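PDB 2RA8: WGR domain-containing protein from Bacteroides fragilis, which is of unknown function but joins a WGR domain, a module found in some nucleic-acid-associated proteins, to a leucine-rich-repeat domain. Local coordinates for residues Q13-I18 with I26-K31; R3-Q8 with Y65-E70; G93-D98 with C124-D129. All blocks are in the same frame, centred on the assembly; numbering follows the deposited sequence.

Contact 1: residues Q13-I18 with I26-K31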
loop_
_atom_site.group_PDB
_atom_site.type_symbol
_atom_site.label_atom_id
_atom_site.label_comp_id
_atom_site.label_asym_id
_atom_site.label_seq_id
_atom_site.Cartn_x
_atom_site.Cartn_y
_atom_site.Cartn_z
ATOM N N GLN A 13 5.164 14.375 8.941
ATOM C CA GLN A 13 5.726 15.536 9.621
ATOM C C GLN A 13 6.814 14.907 10.464
ATOM O O GLN A 13 6.626 14.645 11.650
ATOM C CB GLN A 13 4.662 16.197 10.508
ATOM C CG GLN A 13 3.463 16.754 9.726
ATOM C CD GLN A 13 3.802 18.045 8.981
ATOM O OE1 GLN A 13 3.487 18.202 7.796
ATOM N NE2 GLN A 13 4.444 18.975 9.681
ATOM N N LYS A 14 7.957 14.634 9.847
ATOM C CA LYS A 14 9.034 13.985 10.569
ATOM C C LYS A 14 10.439 14.439 10.284
ATOM O O LYS A 14 10.687 15.208 9.350
ATOM C CB LYS A 14 8.930 12.463 10.369
ATOM C CG LYS A 14 8.489 12.028 8.992
ATOM C CD LYS A 14 8.250 10.514 8.951
ATOM C CE LYS A 14 7.612 10.072 7.642
ATOM N NZ LYS A 14 8.456 10.420 6.469
ATOM N N PHE A 15 11.362 13.970 11.128
ATOM C CA PHE A 15 12.783 14.281 11.013
ATOM C C PHE A 15 13.588 13.013 11.001
ATOM O O PHE A 15 13.145 11.956 11.473
ATOM C CB PHE A 15 13.281 15.152 12.187
ATOM C CG PHE A 15 13.371 14.412 13.496
ATOM C CD1 PHE A 15 12.229 14.166 14.252
ATOM C CD2 PHE A 15 14.589 13.919 13.949
ATOM C CE1 PHE A 15 12.300 13.435 15.436
ATOM C CE2 PHE A 15 14.666 13.186 15.136
ATOM C CZ PHE A 15 13.517 12.945 15.876
ATOM N N TRP A 16 14.800 13.129 10.472
ATOM C CA TRP A 16 15.730 12.019 10.375
ATOM C C TRP A 16 17.094 12.643 10.511
ATOM O O TRP A 16 17.415 13.590 9.791
ATOM C CB TRP A 16 15.581 11.336 9.004
ATOM C CG TRP A 16 16.514 10.182 8.749
ATOM C CD1 TRP A 16 16.317 8.870 9.089
ATOM C CD2 TRP A 16 17.782 10.246 8.088
ATOM N NE1 TRP A 16 17.390 8.108 8.674
ATOM C CE2 TRP A 16 18.299 8.924 8.059
ATOM C CE3 TRP A 16 18.526 11.284 7.512
ATOM C CZ2 TRP A 16 19.535 8.620 7.477
ATOM C CZ3 TRP A 16 19.762 10.981 6.929
ATOM C CH2 TRP A 16 20.251 9.652 6.918
ATOM N N SER A 17 17.891 12.158 11.457
ATOM C CA SER A 17 19.236 12.694 11.641
ATOM C C SER A 17 20.242 11.579 11.615
ATOM O O SER A 17 19.937 10.433 11.978
ATOM C CB SER A 17 19.352 13.484 12.958
ATOM O OG SER A 17 19.358 12.644 14.098
ATOM N N ILE A 18 21.447 11.896 11.158
ATOM C CA ILE A 18 22.505 10.903 11.081
ATOM C C ILE A 18 23.813 11.464 11.559
ATOM O O ILE A 18 24.128 12.639 11.346
ATOM C CB ILE A 18 22.644 10.344 9.632
ATOM C CG1 ILE A 18 23.632 9.177 9.616
ATOM C CG2 ILE A 18 23.078 11.457 8.675
ATOM C CD1 ILE A 18 23.633 8.382 8.309
ATOM N N ILE A 26 24.970 6.489 13.634
ATOM C CA ILE A 26 23.841 6.702 14.530
ATOM C C ILE A 26 22.710 7.478 13.887
ATOM O O ILE A 26 22.867 8.648 13.521
ATOM C CB ILE A 26 24.300 7.439 15.802
ATOM C CG1 ILE A 26 25.494 6.700 16.419
ATOM C CG2 ILE A 26 23.152 7.530 16.798
ATOM C CD1 ILE A 26 26.176 7.455 17.533
ATOM N N VAL A 27 21.561 6.819 13.761
ATOM C CA VAL A 27 20.367 7.407 13.166
ATOM C C VAL A 27 19.326 7.653 14.234
ATOM O O VAL A 27 19.128 6.830 15.141
ATOM C CB VAL A 27 19.767 6.460 12.083
ATOM C CG1 VAL A 27 18.342 6.856 11.763
ATOM C CG2 VAL A 27 20.613 6.510 10.816
ATOM N N ASN A 28 18.659 8.797 14.125
ATOM C CA ASN A 28 17.606 9.200 15.050
ATOM C C ASN A 28 16.460 9.677 14.183
ATOM O O ASN A 28 16.633 10.589 13.367
ATOM C CB ASN A 28 18.113 10.339 15.943
ATOM C CG ASN A 28 17.077 10.808 16.952
ATOM O OD1 ASN A 28 17.100 11.961 17.389
ATOM N ND2 ASN A 28 16.176 9.916 17.341
ATOM N N TYR A 29 15.287 9.066 14.342
ATOM C CA TYR A 29 14.125 9.435 13.542
ATOM C C TYR A 29 12.826 9.391 14.281
ATOM O O TYR A 29 12.644 8.578 15.185
ATOM C CB TYR A 29 14.000 8.521 12.318
ATOM C CG TYR A 29 13.666 7.079 12.643
ATOM C CD1 TYR A 29 14.627 6.218 13.169
ATOM C CD2 TYR A 29 12.378 6.584 12.442
ATOM C CE1 TYR A 29 14.312 4.891 13.488
ATOM C CE2 TYR A 29 12.050 5.262 12.757
ATOM C CZ TYR A 29 13.021 4.427 13.279
ATOM O OH TYR A 29 12.699 3.124 13.589
ATOM N N GLY A 30 11.894 10.248 13.875
ATOM C CA GLY A 30 10.591 10.286 14.515
ATOM C C GLY A 30 9.744 11.456 14.050
ATOM O O GLY A 30 10.125 12.193 13.134
ATOM N N LYS A 31 8.585 11.621 14.681
ATOM C CA LYS A 31 7.670 12.704 14.354
ATOM C C LYS A 31 8.248 13.991 14.883
ATOM O O LYS A 31 8.863 14.008 15.956
ATOM C CB LYS A 31 6.302 12.442 15.002
ATOM C CG LYS A 31 5.211 13.445 14.647
ATOM C CD LYS A 31 3.900 13.132 15.362
ATOM C CE LYS A 31 3.297 11.813 14.904
ATOM N NZ LYS A 31 2.041 11.502 15.642
HETATM O O HOH W 1 21.780 11.002 14.490
HETATM O O HOH W 2 18.725 13.901 16.402
#
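Residues 13-18 and 26-31 run antiparallel, their axes 174° apart, and two hydrogen-bonded pairs, Phe15 with Gly30 and Ser17 with Asn28, join them through reciprocal N-H to O bonds, the shortest being Ser17 N to Asn28 O at 2.8 Å. The Phe15 ring leans across the neighbouring strand because its CG sits between the backbone N and the carbonyl carbon (chi1 72°). One face lies over the backbone at Gly30, whose N is 3.6 Å above the ring plane; Asn28 OD1 meets the edge, 3.5 Å from Phe15 CE2, with amide and ring planes 77° apart. On the same face of the sheet, Ser17 OG touches Asn28 CB, and one water links Ser17 OG to Asn28 OD1 while another links it to Ile26 O. The Asn28 amide nitrogen turns outward to the carbonyls of Asp35 and Gln37. Across the opposite face, Val27 CG1 approaches the Trp16 indole obliquely, 3.5 Å from Trp16 NE1, and Tyr29 CB reaches Trp16 CD1. Tyr29 continues outward, its hydroxyl bonded to Glu153 O of the second subunit. Trp16 and Ile18 pack against helix 46-62. Strands 13-21 and 24-31, consecutive in the chain, form a beta hairpin within the WGR-domain sheet.

Contact 2: residues R3-Q8 with Y65-E70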
loop_
_atom_site.group_PDB
_atom_site.type_symbol
_atom_site.label_atom_id
_atom_site.label_comp_id
_atom_site.label_asym_id
_atom_site.label_seq_id
_atom_site.Cartn_x
_atom_site.Cartn_y
_atom_site.Cartn_z
ATOM N N ARG A 3 23.830 15.496 11.169
ATOM C CA ARG A 3 23.140 16.212 10.116
ATOM C C ARG A 3 21.691 15.861 10.254
ATOM O O ARG A 3 21.316 14.677 10.282
ATOM C CB ARG A 3 23.691 15.815 8.753
ATOM C CG ARG A 3 25.097 16.355 8.515
ATOM C CD ARG A 3 25.233 16.824 7.087
ATOM N NE ARG A 3 25.905 15.847 6.250
ATOM C CZ ARG A 3 25.718 15.723 4.939
ATOM N NH1 ARG A 3 24.861 16.513 4.299
ATOM N NH2 ARG A 3 26.414 14.821 4.262
ATOM N N VAL A 4 20.868 16.898 10.379
ATOM C CA VAL A 4 19.431 16.744 10.566
ATOM C C VAL A 4 18.625 17.038 9.321
ATOM O O VAL A 4 18.872 18.025 8.627
ATOM C CB VAL A 4 18.952 17.658 11.707
ATOM C CG1 VAL A 4 17.498 17.356 12.048
ATOM C CG2 VAL A 4 19.847 17.459 12.928
ATOM N N PHE A 5 17.648 16.186 9.040
ATOM C CA PHE A 5 16.798 16.354 7.861
ATOM C C PHE A 5 15.332 16.291 8.238
ATOM O O PHE A 5 14.961 15.628 9.210
ATOM C CB PHE A 5 17.130 15.272 6.811
ATOM C CG PHE A 5 18.579 15.259 6.391
ATOM C CD1 PHE A 5 19.561 14.740 7.230
ATOM C CD2 PHE A 5 18.958 15.762 5.152
ATOM C CE1 PHE A 5 20.900 14.723 6.837
ATOM C CE2 PHE A 5 20.293 15.751 4.755
ATOM C CZ PHE A 5 21.261 15.228 5.598
ATOM N N VAL A 6 14.491 16.976 7.463
ATOM C CA VAL A 6 13.058 17.042 7.725
ATOM C C VAL A 6 12.191 16.814 6.495
ATOM O O VAL A 6 12.492 17.311 5.411
ATOM C CB VAL A 6 12.698 18.427 8.329
ATOM C CG1 VAL A 6 11.193 18.551 8.501
ATOM C CG2 VAL A 6 13.401 18.605 9.660
ATOM N N PHE A 7 11.105 16.060 6.666
ATOM C CA PHE A 7 10.169 15.791 5.574
ATOM C C PHE A 7 8.771 16.160 6.014
ATOM O O PHE A 7 8.296 15.672 7.043
ATOM C CB PHE A 7 10.176 14.308 5.174
ATOM C CG PHE A 7 9.315 14.006 3.975
ATOM C CD1 PHE A 7 9.772 14.281 2.692
ATOM C CD2 PHE A 7 8.036 13.487 4.131
ATOM C CE1 PHE A 7 8.966 14.047 1.582
ATOM C CE2 PHE A 7 7.223 13.250 3.024
ATOM C CZ PHE A 7 7.693 13.531 1.752
ATOM N N GLN A 8 8.096 17.000 5.230
ATOM C CA GLN A 8 6.736 17.446 5.552
ATOM C C GLN A 8 5.769 17.534 4.390
ATOM O O GLN A 8 6.029 18.224 3.404
ATOM C CB GLN A 8 6.765 18.838 6.190
ATOM C CG GLN A 8 7.250 18.926 7.626
ATOM C CD GLN A 8 7.332 20.364 8.087
ATOM O OE1 GLN A 8 8.102 21.152 7.536
ATOM N NE2 GLN A 8 6.532 20.723 9.088
ATOM N N TYR A 65 13.591 14.652 1.750
ATOM C CA TYR A 65 14.035 15.171 3.039
ATOM C C TYR A 65 14.914 16.376 2.797
ATOM O O TYR A 65 15.774 16.356 1.914
ATOM C CB TYR A 65 14.802 14.098 3.801
ATOM C CG TYR A 65 13.911 13.171 4.584
ATOM C CD1 TYR A 65 13.662 13.395 5.933
ATOM C CD2 TYR A 65 13.297 12.083 3.968
ATOM C CE1 TYR A 65 12.832 12.554 6.655
ATOM C CE2 TYR A 65 12.461 11.240 4.678
ATOM C CZ TYR A 65 12.239 11.483 6.020
ATOM O OH TYR A 65 11.424 10.640 6.728
ATOM N N VAL A 66 14.694 17.438 3.564
ATOM C CA VAL A 66 15.473 18.665 3.416
ATOM C C VAL A 66 16.351 18.893 4.607
ATOM O O VAL A 66 15.861 18.945 5.741
ATOM C CB VAL A 66 14.555 19.894 3.255
ATOM C CG1 VAL A 66 15.401 21.154 3.046
ATOM C CG2 VAL A 66 13.610 19.679 2.080
ATOM N N GLU A 67 17.653 19.046 4.366
ATOM C CA GLU A 67 18.594 19.272 5.462
ATOM C C GLU A 67 18.219 20.543 6.183
ATOM O O GLU A 67 18.028 21.596 5.553
ATOM C CB GLU A 67 20.031 19.366 4.941
ATOM C CG GLU A 67 21.052 19.033 6.015
ATOM C CD GLU A 67 22.445 18.793 5.477
ATOM O OE1 GLU A 67 22.579 18.403 4.293
ATOM O OE2 GLU A 67 23.408 18.977 6.256
ATOM N N THR A 68 18.124 20.444 7.509
ATOM C CA THR A 68 17.707 21.547 8.373
ATOM C C THR A 68 18.589 21.677 9.603
ATOM O O THR A 68 19.003 20.675 10.182
ATOM C CB THR A 68 16.249 21.300 8.863
ATOM O OG1 THR A 68 15.412 20.978 7.746
ATOM C CG2 THR A 68 15.690 22.519 9.557
ATOM N N LEU A 69 18.876 22.911 10.013
ATOM C CA LEU A 69 19.679 23.140 11.213
ATOM C C LEU A 69 19.033 22.428 12.371
ATOM O O LEU A 69 17.811 22.493 12.543
ATOM C CB LEU A 69 19.752 24.632 11.548
ATOM C CG LEU A 69 20.672 25.490 10.678
ATOM C CD1 LEU A 69 20.448 26.981 11.001
ATOM C CD2 LEU A 69 22.111 25.096 10.945
ATOM N N GLU A 70 19.844 21.759 13.186
ATOM C CA GLU A 70 19.313 21.023 14.331
ATOM C C GLU A 70 18.468 21.864 15.276
ATOM O O GLU A 70 17.397 21.431 15.705
ATOM C CB GLU A 70 20.446 20.381 15.124
ATOM C CG GLU A 70 20.002 19.162 15.909
ATOM C CD GLU A 70 21.104 18.594 16.769
ATOM O OE1 GLU A 70 22.287 18.713 16.382
ATOM O OE2 GLU A 70 20.783 18.013 17.826
HETATM O O HOH W 3 21.598 19.445 10.101
#
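The Tyr65 ring carries Phe7 CB almost squarely over its centre, 3.4 Å above the plane, a CH-pi contact only 12° off the ring normal. The Phe7 ring itself is turned obliquely to that of Tyr65 and has Tyr65 N near its edge. In a second CH-pi contact, Glu67 CG lies over one face of the Phe5 ring, displaced toward the rim and 4.0 Å from the ring centroid. Glu67 reaches this position with CG anti to the backbone N (chi1 -157°) and an extended chain, which carries its carboxylate on to Arg3. There Arg3 NH1 forms a salt bridge with Glu67 OE1 at 3.0 Å; the oxygen lies near the guanidinium plane but is met on its syn side from 34° outside the carboxylate plane.

Between the strands the backbones pair antiparallel. Val6 and Val66 exchange N-H to O bonds, and Thr68 N donates to Val4 O in a nearly straight bond of 2.8 Å. Val66 O accepts two bonds, from Val6 N and from Thr68 OG1 at 2.9 Å, which reach it from opposite faces of its carbonyl plane; the second holds Thr68 OG1 close to Val6 CG2. A water between Val4 N and Thr68 O extends the pairing, and Val4 CG2 packs on Glu70 CG at 3.4 Å.

Strand 66-67 thus borders the antiparallel sheet next to strand 3-8, which pairs on its other side with strand 13-21. Phe5 and Tyr65 face helix 46-62, whereas Val4 and Val6 lie against Ala73 of helix 70-75.

Contact 3: residues G93-D98 with C124-D129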
loop_
_atom_site.group_PDB
_atom_site.type_symbol
_atom_site.label_atom_id
_atom_site.label_comp_id
_atom_site.label_asym_id
_atom_site.label_seq_id
_atom_site.Cartn_x
_atom_site.Cartn_y
_atom_site.Cartn_z
ATOM N N GLY A 93 -22.428 9.397 18.087
ATOM C CA GLY A 93 -23.063 10.658 17.745
ATOM C C GLY A 93 -22.088 11.810 17.550
ATOM O O GLY A 93 -22.485 12.979 17.576
ATOM N N VAL A 94 -20.811 11.485 17.353
ATOM C CA VAL A 94 -19.786 12.503 17.155
ATOM C C VAL A 94 -19.891 13.150 15.796
ATOM O O VAL A 94 -20.091 12.479 14.786
ATOM C CB VAL A 94 -18.366 11.908 17.339
ATOM C CG1 VAL A 94 -17.313 12.949 16.994
ATOM C CG2 VAL A 94 -18.183 11.452 18.786
ATOM N N ASN A 95 -19.756 14.470 15.780
ATOM C CA ASN A 95 -19.836 15.272 14.564
ATOM C C ASN A 95 -18.430 15.681 14.156
ATOM O O ASN A 95 -17.746 16.361 14.911
ATOM C CB ASN A 95 -20.703 16.514 14.854
ATOM C CG ASN A 95 -20.691 17.520 13.728
ATOM O OD1 ASN A 95 -19.657 18.122 13.428
ATOM N ND2 ASN A 95 -21.845 17.717 13.095
ATOM N N LEU A 96 -17.996 15.277 12.963
ATOM C CA LEU A 96 -16.645 15.590 12.485
ATOM C C LEU A 96 -16.283 17.042 12.574
ATOM O O LEU A 96 -15.179 17.394 12.988
ATOM C CB LEU A 96 -16.455 15.125 11.029
ATOM C CG LEU A 96 -15.065 15.385 10.419
ATOM C CD1 LEU A 96 -13.994 14.679 11.252
ATOM C CD2 LEU A 96 -15.022 14.901 8.976
HETATM N N MSE A 97 -17.196 17.911 12.169
HETATM C CA MSE A 97 -16.926 19.342 12.217
HETATM C C MSE A 97 -16.640 19.806 13.614
HETATM O O MSE A 97 -15.899 20.771 13.814
HETATM C CB MSE A 97 -18.098 20.119 11.649
HETATM C CG MSE A 97 -17.946 20.426 10.182
HETATM SE SE MSE A 97 -16.642 21.827 9.937
HETATM C CE MSE A 97 -15.280 20.916 8.925
ATOM N N ASP A 98 -17.220 19.122 14.599
ATOM C CA ASP A 98 -16.985 19.485 15.991
ATOM C C ASP A 98 -15.603 19.051 16.413
ATOM O O ASP A 98 -14.971 19.714 17.239
ATOM C CB ASP A 98 -18.028 18.845 16.916
ATOM C CG ASP A 98 -19.401 19.478 16.771
ATOM O OD1 ASP A 98 -19.476 20.719 16.630
ATOM O OD2 ASP A 98 -20.406 18.737 16.815
ATOM N N CYS A 124 -20.746 15.890 1.901
ATOM C CA CYS A 124 -19.932 16.585 2.895
ATOM C C CYS A 124 -20.401 17.988 3.168
ATOM O O CYS A 124 -19.600 18.865 3.503
ATOM C CB CYS A 124 -18.468 16.600 2.449
ATOM S SG CYS A 124 -18.234 17.164 0.755
ATOM N N SER A 125 -21.710 18.203 3.050
ATOM C CA SER A 125 -22.312 19.523 3.273
ATOM C C SER A 125 -22.044 20.150 4.622
ATOM O O SER A 125 -21.836 21.366 4.715
ATOM C CB SER A 125 -23.826 19.451 3.071
ATOM O OG SER A 125 -24.195 20.189 1.923
ATOM N N ASP A 126 -22.073 19.340 5.679
ATOM C CA ASP A 126 -21.828 19.832 7.032
ATOM C C ASP A 126 -20.449 20.401 7.151
ATOM O O ASP A 126 -20.235 21.421 7.810
ATOM C CB ASP A 126 -21.974 18.700 8.054
ATOM C CG ASP A 126 -23.410 18.450 8.446
ATOM O OD1 ASP A 126 -24.278 18.423 7.549
ATOM O OD2 ASP A 126 -23.666 18.268 9.654
ATOM N N ILE A 127 -19.497 19.729 6.508
ATOM C CA ILE A 127 -18.102 20.141 6.537
ATOM C C ILE A 127 -17.935 21.429 5.755
ATOM O O ILE A 127 -17.346 22.393 6.247
ATOM C CB ILE A 127 -17.211 19.040 5.936
ATOM C CG1 ILE A 127 -17.594 17.664 6.546
ATOM C CG2 ILE A 127 -15.753 19.361 6.183
ATOM C CD1 ILE A 127 -17.462 17.590 8.060
ATOM N N ALA A 128 -18.457 21.465 4.534
ATOM C CA ALA A 128 -18.345 22.675 3.728
ATOM C C ALA A 128 -19.015 23.844 4.430
ATOM O O ALA A 128 -18.446 24.935 4.515
ATOM C CB ALA A 128 -18.967 22.459 2.365
ATOM N N ASP A 129 -20.228 23.616 4.935
ATOM C CA ASP A 129 -20.990 24.649 5.632
ATOM C C ASP A 129 -20.298 25.071 6.900
ATOM O O ASP A 129 -20.186 26.269 7.189
ATOM C CB ASP A 129 -22.395 24.142 5.973
ATOM C CG ASP A 129 -23.304 24.074 4.754
ATOM O OD1 ASP A 129 -22.833 23.647 3.676
ATOM O OD2 ASP A 129 -24.492 24.439 4.878
#
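Ile127 meets Leu96 and the selenomethionine Met97 in a small, largely apolar contact without a hydrogen bond between the two segments. Its CD1 is the atom that meets both side chains, lying 3.7 Å from Leu96 CD2 and 3.6 Å from Met97 CG. Ile127 CG1 stands beside the backbone N (chi1 -48°), and the further bend at chi2 swings CD1 toward this pair. Met97 crosses Ile127 obliquely: its CG also rests 3.4 Å from Asp126 O, and its chain, bent at chi2 and chi3, lays SE alongside the backbone, 3.8 Å from Ile127 O. At the margin, Asn95 ND2 and Asp126 OD2 approach no closer than 3.9 Å.

Helix starts set these residues in place. Asn95 is the N-cap of helix 96-102, with Asn95 OD1 accepting from Asp98 N at 2.9 Å; Leu96 and Met97 are the first two residues of that helix. Just upstream, Gly93 ends helix 87-91 in a Schellman motif, its positive phi turning the chain toward the next helix. Cys124 holds the N-cap position of helix 125-132, and Ala128 N bonds back to Cys124 O, with Asp126 and Ile127 in the opening turn.

The contact therefore joins the N-terminal turns of two successive helices in the leucine-rich-repeat domain. Leu96 also packs on Leu85 after strand 80-83, while Ile127 reaches Trp146 on strand 143-146 of the parallel sheet.

In the fold
From the N terminus, strand 3-8 leads into strand 13-21, and contact 1 soon closes the short hairpin to strand 24-31. Contact 2 closes later, when the chain returns through strand 37-42 and helix 46-62 to set residues 65-70 beside strand 3-8; contact 1 is therefore enclosed by its longer loop. Their centres are 8 Å apart, and backbone pairing between strands 3-8 and 13-21 makes them parts of one WGR-domain sheet. Contact 3 follows in series, bridging helices 96-102 and 125-132, which precede and follow strand 111-114 along the chain in the leucine-rich-repeat domain. Its nearest atoms remain about 17 Å from contact 1 and about 21 Å from contact 2.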